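Local coordinates for protein putative phosphohistidine phosphatase, SixA (Nakamurella multipartita, PDB 4HBZ) that probably removes phosphate groups from phosphohistidine in proteins, as a SixA-like member of the histidine phosphatase superfamily, at residues P16-A29 against F154-W168. Residues are numbered along the deposited sequence; the frame is centred on the assembly and turned at random.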
loop_
_atom_site.group_PDB
_atom_site.type_symbol
_atom_site.label_atom_id
_atom_site.label_comp_id
_atom_site.label_asym_id
_atom_site.label_seq_id
_atom_site.Cartn_x
_atom_site.Cartn_y
_atom_site.Cartn_z
ATOM N N PRO A 16 -13.104 16.770 -11.097
ATOM C CA PRO A 16 -11.929 16.547 -10.269
ATOM C C PRO A 16 -11.114 17.810 -10.085
ATOM O O PRO A 16 -11.187 18.742 -10.844
ATOM C CB PRO A 16 -11.112 15.497 -11.035
ATOM C CG PRO A 16 -11.520 15.657 -12.428
ATOM C CD PRO A 16 -12.943 16.145 -12.423
ATOM N N ALA A 17 -10.306 17.785 -9.042
ATOM C CA ALA A 17 -9.500 18.910 -8.685
ATOM C C ALA A 17 -8.137 18.414 -8.264
ATOM O O ALA A 17 -7.537 18.938 -7.338
ATOM C CB ALA A 17 -10.177 19.652 -7.550
ATOM N N GLY A 18 -7.633 17.373 -8.892
ATOM C CA GLY A 18 -6.366 16.853 -8.549
ATOM C C GLY A 18 -6.481 15.420 -8.058
ATOM O O GLY A 18 -7.517 15.020 -7.494
ATOM N N ALA A 19 -5.458 14.662 -8.308
ATOM C CA ALA A 19 -5.435 13.266 -7.958
ATOM C C ALA A 19 -4.636 13.053 -6.682
ATOM O O ALA A 19 -3.605 13.710 -6.433
ATOM C CB ALA A 19 -4.797 12.502 -9.075
ATOM N N ARG A 20 -5.065 12.088 -5.913
ATOM C CA ARG A 20 -4.365 11.630 -4.737
ATOM C C ARG A 20 -3.601 10.369 -5.078
ATOM O O ARG A 20 -4.010 9.631 -5.995
ATOM C CB ARG A 20 -5.378 11.364 -3.644
ATOM C CG ARG A 20 -5.950 12.644 -3.100
ATOM C CD ARG A 20 -7.127 12.372 -2.202
ATOM N NE ARG A 20 -7.649 13.646 -1.747
ATOM C CZ ARG A 20 -8.417 14.420 -2.507
ATOM N NH1 ARG A 20 -8.717 14.051 -3.765
ATOM N NH2 ARG A 20 -8.857 15.565 -2.032
ATOM N N THR A 21 -2.490 10.130 -4.372
ATOM C CA THR A 21 -1.619 8.983 -4.645
ATOM C C THR A 21 -1.633 8.039 -3.461
ATOM O O THR A 21 -1.397 8.456 -2.328
ATOM C CB THR A 21 -0.185 9.437 -4.886
ATOM O OG1 THR A 21 -0.146 10.345 -6.034
ATOM C CG2 THR A 21 0.736 8.294 -5.101
ATOM N N LEU A 22 -1.955 6.804 -3.746
ATOM C CA LEU A 22 -1.989 5.743 -2.767
ATOM C C LEU A 22 -0.938 4.699 -3.049
ATOM O O LEU A 22 -0.824 4.224 -4.181
ATOM C CB LEU A 22 -3.357 5.060 -2.804
ATOM C CG LEU A 22 -3.563 3.896 -1.865
ATOM C CD1 LEU A 22 -3.480 4.337 -0.422
ATOM C CD2 LEU A 22 -4.913 3.197 -2.126
ATOM N N VAL A 23 -0.120 4.366 -2.062
ATOM C CA VAL A 23 0.916 3.353 -2.211
ATOM C C VAL A 23 0.534 2.195 -1.281
ATOM O O VAL A 23 0.371 2.404 -0.060
ATOM C CB VAL A 23 2.317 3.859 -1.833
ATOM C CG1 VAL A 23 3.330 2.748 -2.087
ATOM C CG2 VAL A 23 2.655 5.085 -2.670
ATOM N N LEU A 24 0.340 1.024 -1.858
ATOM C CA LEU A 24 0.004 -0.177 -1.136
ATOM C C LEU A 24 1.208 -1.102 -1.109
ATOM O O LEU A 24 1.586 -1.601 -2.162
ATOM C CB LEU A 24 -1.199 -0.869 -1.746
ATOM C CG LEU A 24 -2.529 -0.150 -1.792
ATOM C CD1 LEU A 24 -3.575 -0.965 -2.491
ATOM C CD2 LEU A 24 -2.929 0.256 -0.363
HETATM N N MSE A 25 1.815 -1.326 0.057
HETATM C CA MSE A 25 3.055 -2.079 0.181
HETATM C C MSE A 25 2.849 -3.292 1.005
HETATM O O MSE A 25 2.318 -3.228 2.122
HETATM C CB MSE A 25 4.129 -1.168 0.802
HETATM C CG MSE A 25 5.461 -1.899 0.830
HETATM SE SE MSE A 25 6.900 -0.635 1.285
HETATM C CE MSE A 25 8.416 -1.887 0.953
ATOM N N ARG A 26 3.394 -4.396 0.523
ATOM C CA ARG A 26 3.535 -5.609 1.348
ATOM C C ARG A 26 4.900 -5.559 2.041
ATOM O O ARG A 26 5.920 -5.246 1.407
ATOM C CB ARG A 26 3.439 -6.862 0.458
ATOM C CG ARG A 26 3.632 -8.152 1.236
ATOM C CD ARG A 26 3.592 -9.343 0.310
ATOM N NE ARG A 26 3.742 -10.589 1.050
ATOM C CZ ARG A 26 3.768 -11.795 0.470
ATOM N NH1 ARG A 26 3.635 -11.934 -0.816
ATOM N NH2 ARG A 26 3.834 -12.880 1.240
ATOM N N HIS A 27 4.923 -5.837 3.333
ATOM C CA HIS A 27 6.181 -5.849 4.074
ATOM C C HIS A 27 7.220 -6.720 3.361
ATOM O O HIS A 27 6.899 -7.692 2.672
ATOM C CB HIS A 27 6.003 -6.344 5.512
ATOM C CG HIS A 27 5.572 -7.758 5.614
ATOM N ND1 HIS A 27 6.428 -8.824 5.447
ATOM C CD2 HIS A 27 4.335 -8.290 5.824
ATOM C CE1 HIS A 27 5.741 -9.941 5.539
ATOM N NE2 HIS A 27 4.472 -9.648 5.776
ATOM N N ALA A 28 8.467 -6.396 3.650
ATOM C CA ALA A 28 9.589 -7.156 3.096
ATOM C C ALA A 28 9.787 -8.470 3.821
ATOM O O ALA A 28 9.136 -8.772 4.822
ATOM C CB ALA A 28 10.821 -6.313 3.089
ATOM N N ALA A 29 10.646 -9.308 3.262
ATOM C CA ALA A 29 10.804 -10.696 3.701
ATOM C C ALA A 29 11.207 -10.785 5.161
ATOM O O ALA A 29 12.098 -10.029 5.633
ATOM C CB ALA A 29 11.807 -11.407 2.824
ATOM N N PHE A 154 3.086 -10.439 -6.307
ATOM C CA PHE A 154 3.132 -9.449 -5.246
ATOM C C PHE A 154 3.909 -10.009 -4.077
ATOM O O PHE A 154 3.409 -10.152 -2.947
ATOM C CB PHE A 154 1.688 -8.971 -4.890
ATOM C CG PHE A 154 1.605 -7.523 -4.455
ATOM C CD1 PHE A 154 2.021 -7.128 -3.203
ATOM C CD2 PHE A 154 1.170 -6.556 -5.320
ATOM C CE1 PHE A 154 1.981 -5.809 -2.800
ATOM C CE2 PHE A 154 1.112 -5.248 -4.918
ATOM C CZ PHE A 154 1.516 -4.868 -3.653
ATOM N N ALA A 155 5.204 -10.267 -4.321
ATOM C CA ALA A 155 6.081 -10.839 -3.297
ATOM C C ALA A 155 6.358 -9.854 -2.184
ATOM O O ALA A 155 6.154 -8.666 -2.340
ATOM C CB ALA A 155 7.409 -11.189 -3.961
ATOM N N ALA A 156 6.854 -10.337 -1.066
ATOM C CA ALA A 156 7.216 -9.507 0.052
ATOM C C ALA A 156 8.124 -8.361 -0.408
ATOM O O ALA A 156 9.156 -8.580 -1.051
ATOM C CB ALA A 156 7.945 -10.347 1.101
ATOM N N GLY A 157 7.735 -7.137 -0.066
ATOM C CA GLY A 157 8.471 -5.935 -0.437
ATOM C C GLY A 157 7.908 -5.187 -1.623
ATOM O O GLY A 157 8.307 -4.050 -1.904
ATOM N N THR A 158 6.966 -5.819 -2.342
ATOM C CA THR A 158 6.326 -5.164 -3.495
ATOM C C THR A 158 5.441 -4.032 -3.090
ATOM O O THR A 158 4.840 -4.056 -2.032
ATOM C CB THR A 158 5.482 -6.203 -4.275
ATOM O OG1 THR A 158 6.320 -7.277 -4.682
ATOM C CG2 THR A 158 4.815 -5.653 -5.521
ATOM N N PHE A 159 5.378 -3.000 -3.906
ATOM C CA PHE A 159 4.328 -2.004 -3.718
ATOM C C PHE A 159 3.701 -1.619 -5.029
ATOM O O PHE A 159 4.280 -1.705 -6.087
ATOM C CB PHE A 159 4.843 -0.759 -2.971
ATOM C CG PHE A 159 5.939 0.006 -3.674
ATOM C CD1 PHE A 159 5.660 0.988 -4.615
ATOM C CD2 PHE A 159 7.275 -0.302 -3.375
ATOM C CE1 PHE A 159 6.685 1.684 -5.230
ATOM C CE2 PHE A 159 8.285 0.377 -4.007
ATOM C CZ PHE A 159 7.992 1.376 -4.898
ATOM N N ALA A 160 2.435 -1.234 -4.924
ATOM C CA ALA A 160 1.624 -0.690 -6.034
ATOM C C ALA A 160 1.322 0.765 -5.792
ATOM O O ALA A 160 1.095 1.181 -4.629
ATOM C CB ALA A 160 0.308 -1.452 -6.146
ATOM N N VAL A 161 1.391 1.546 -6.844
ATOM C CA VAL A 161 1.101 2.958 -6.801
ATOM C C VAL A 161 -0.176 3.187 -7.599
ATOM O O VAL A 161 -0.272 2.789 -8.767
ATOM C CB VAL A 161 2.223 3.805 -7.421
ATOM C CG1 VAL A 161 1.893 5.312 -7.329
ATOM C CG2 VAL A 161 3.576 3.490 -6.790
ATOM N N LEU A 162 -1.175 3.772 -6.931
ATOM C CA LEU A 162 -2.459 4.038 -7.523
ATOM C C LEU A 162 -2.824 5.507 -7.387
ATOM O O LEU A 162 -2.283 6.193 -6.547
ATOM C CB LEU A 162 -3.551 3.181 -6.879
ATOM C CG LEU A 162 -3.291 1.676 -6.853
ATOM C CD1 LEU A 162 -2.714 1.242 -5.520
ATOM C CD2 LEU A 162 -4.557 0.887 -7.167
ATOM N N SER A 163 -3.728 5.971 -8.244
ATOM C CA SER A 163 -4.140 7.348 -8.249
ATOM C C SER A 163 -5.665 7.378 -8.250
ATOM O O SER A 163 -6.327 6.625 -8.988
ATOM C CB SER A 163 -3.615 8.013 -9.521
ATOM O OG SER A 163 -3.949 9.356 -9.501
ATOM N N THR A 164 -6.205 8.320 -7.470
ATOM C CA THR A 164 -7.675 8.499 -7.381
ATOM C C THR A 164 -8.004 9.975 -7.410
ATOM O O THR A 164 -7.314 10.807 -6.795
ATOM C CB THR A 164 -8.286 7.806 -6.161
ATOM O OG1 THR A 164 -9.735 7.872 -6.227
ATOM C CG2 THR A 164 -7.848 8.382 -4.867
ATOM N N THR A 165 -9.133 10.308 -8.029
ATOM C CA THR A 165 -9.653 11.640 -7.879
ATOM C C THR A 165 -10.641 11.772 -6.744
ATOM O O THR A 165 -11.028 12.914 -6.432
ATOM C CB THR A 165 -10.278 12.171 -9.164
ATOM O OG1 THR A 165 -11.353 11.313 -9.571
ATOM C CG2 THR A 165 -9.197 12.297 -10.237
ATOM N N GLY A 166 -11.042 10.662 -6.161
ATOM C CA GLY A 166 -11.950 10.716 -5.019
ATOM C C GLY A 166 -11.253 11.156 -3.759
ATOM O O GLY A 166 -10.018 11.023 -3.601
ATOM N N ALA A 167 -12.011 11.740 -2.850
ATOM C CA ALA A 167 -11.539 11.967 -1.480
ATOM C C ALA A 167 -11.148 10.662 -0.836
ATOM O O ALA A 167 -11.707 9.575 -1.164
ATOM C CB ALA A 167 -12.678 12.581 -0.688
ATOM N N TRP A 168 -10.221 10.677 0.121
ATOM C CA TRP A 168 -9.883 9.445 0.817
ATOM C C TRP A 168 -11.095 8.722 1.406
ATOM O O TRP A 168 -11.149 7.484 1.359
ATOM C CB TRP A 168 -8.810 9.651 1.901
ATOM C CG TRP A 168 -7.485 10.080 1.358
ATOM C CD1 TRP A 168 -6.871 11.248 1.569
ATOM C CD2 TRP A 168 -6.651 9.322 0.441
ATOM N NE1 TRP A 168 -5.664 11.269 0.891
ATOM C CE2 TRP A 168 -5.510 10.115 0.173
ATOM C CE3 TRP A 168 -6.763 8.087 -0.165
ATOM C CZ2 TRP A 168 -4.465 9.639 -0.631
ATOM C CZ3 TRP A 168 -5.734 7.635 -1.002
ATOM C CH2 TRP A 168 -4.621 8.421 -1.219
HETATM O O HOH W 1 -10.014 15.550 -7.216
HETATM O O HOH W 2 -1.696 10.763 -8.188
HETATM O O HOH W 3 11.555 -8.589 0.622
#
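In the mixed central sheet of the histidine phosphatase fold, strand 20-26, which ends at Arg26 of the Arg-His pair Arg26-His27 in the family's RHG-like signature, runs antiparallel to strand 159-164, with 167° between their directions. Arg20, Leu22 and Leu24 form hydrogen-bonded pairs with Thr164, Leu162 and Ala160, each pair exchanging two backbone bonds, and Arg26 N adds one to Thr158 O. On the face carrying Val23 and Met25, Val23 CG1 packs 3.9 Å from CD1 of Phe159, whose ring also meets Trp55. On the other face, Leu24 CD1 lies 3.8 Å from Leu162 CD1, the two side chains crossing at about a right angle.

Beyond strand 159-164 the chain turns back, and Trp168 turns its ring edge toward that same face. In one of its two modelled conformers, Arg20 lays CD over the five-membered ring, 3.7 Å from its centroid, a CH-pi contact, while Leu22 CB meets the ring's edge 3.9 Å from CH2. Trp168 NE1 is bound to Ala112 O, which together with this packing helps hold the indole's rotation. With an alanine in place of Trp168, Ala112 O would probably lose this donor and the Leu22 side chain the ring edge it packs against, leaving a gap beside the strand.

At the far end, the type II turn from Ala155 to Thr158 lies against Arg26. The Arg26 side chain is fully extended, with CG anti to the backbone N (chi1 178°), and CB touches the edge of the Phe154 ring at CE1, 3.7 Å away. This reach allows a hydrogen bond from NH1 to Phe154 O, 2.8 Å long and 158° at the hydrogen, with the acceptor in the guanidinium plane.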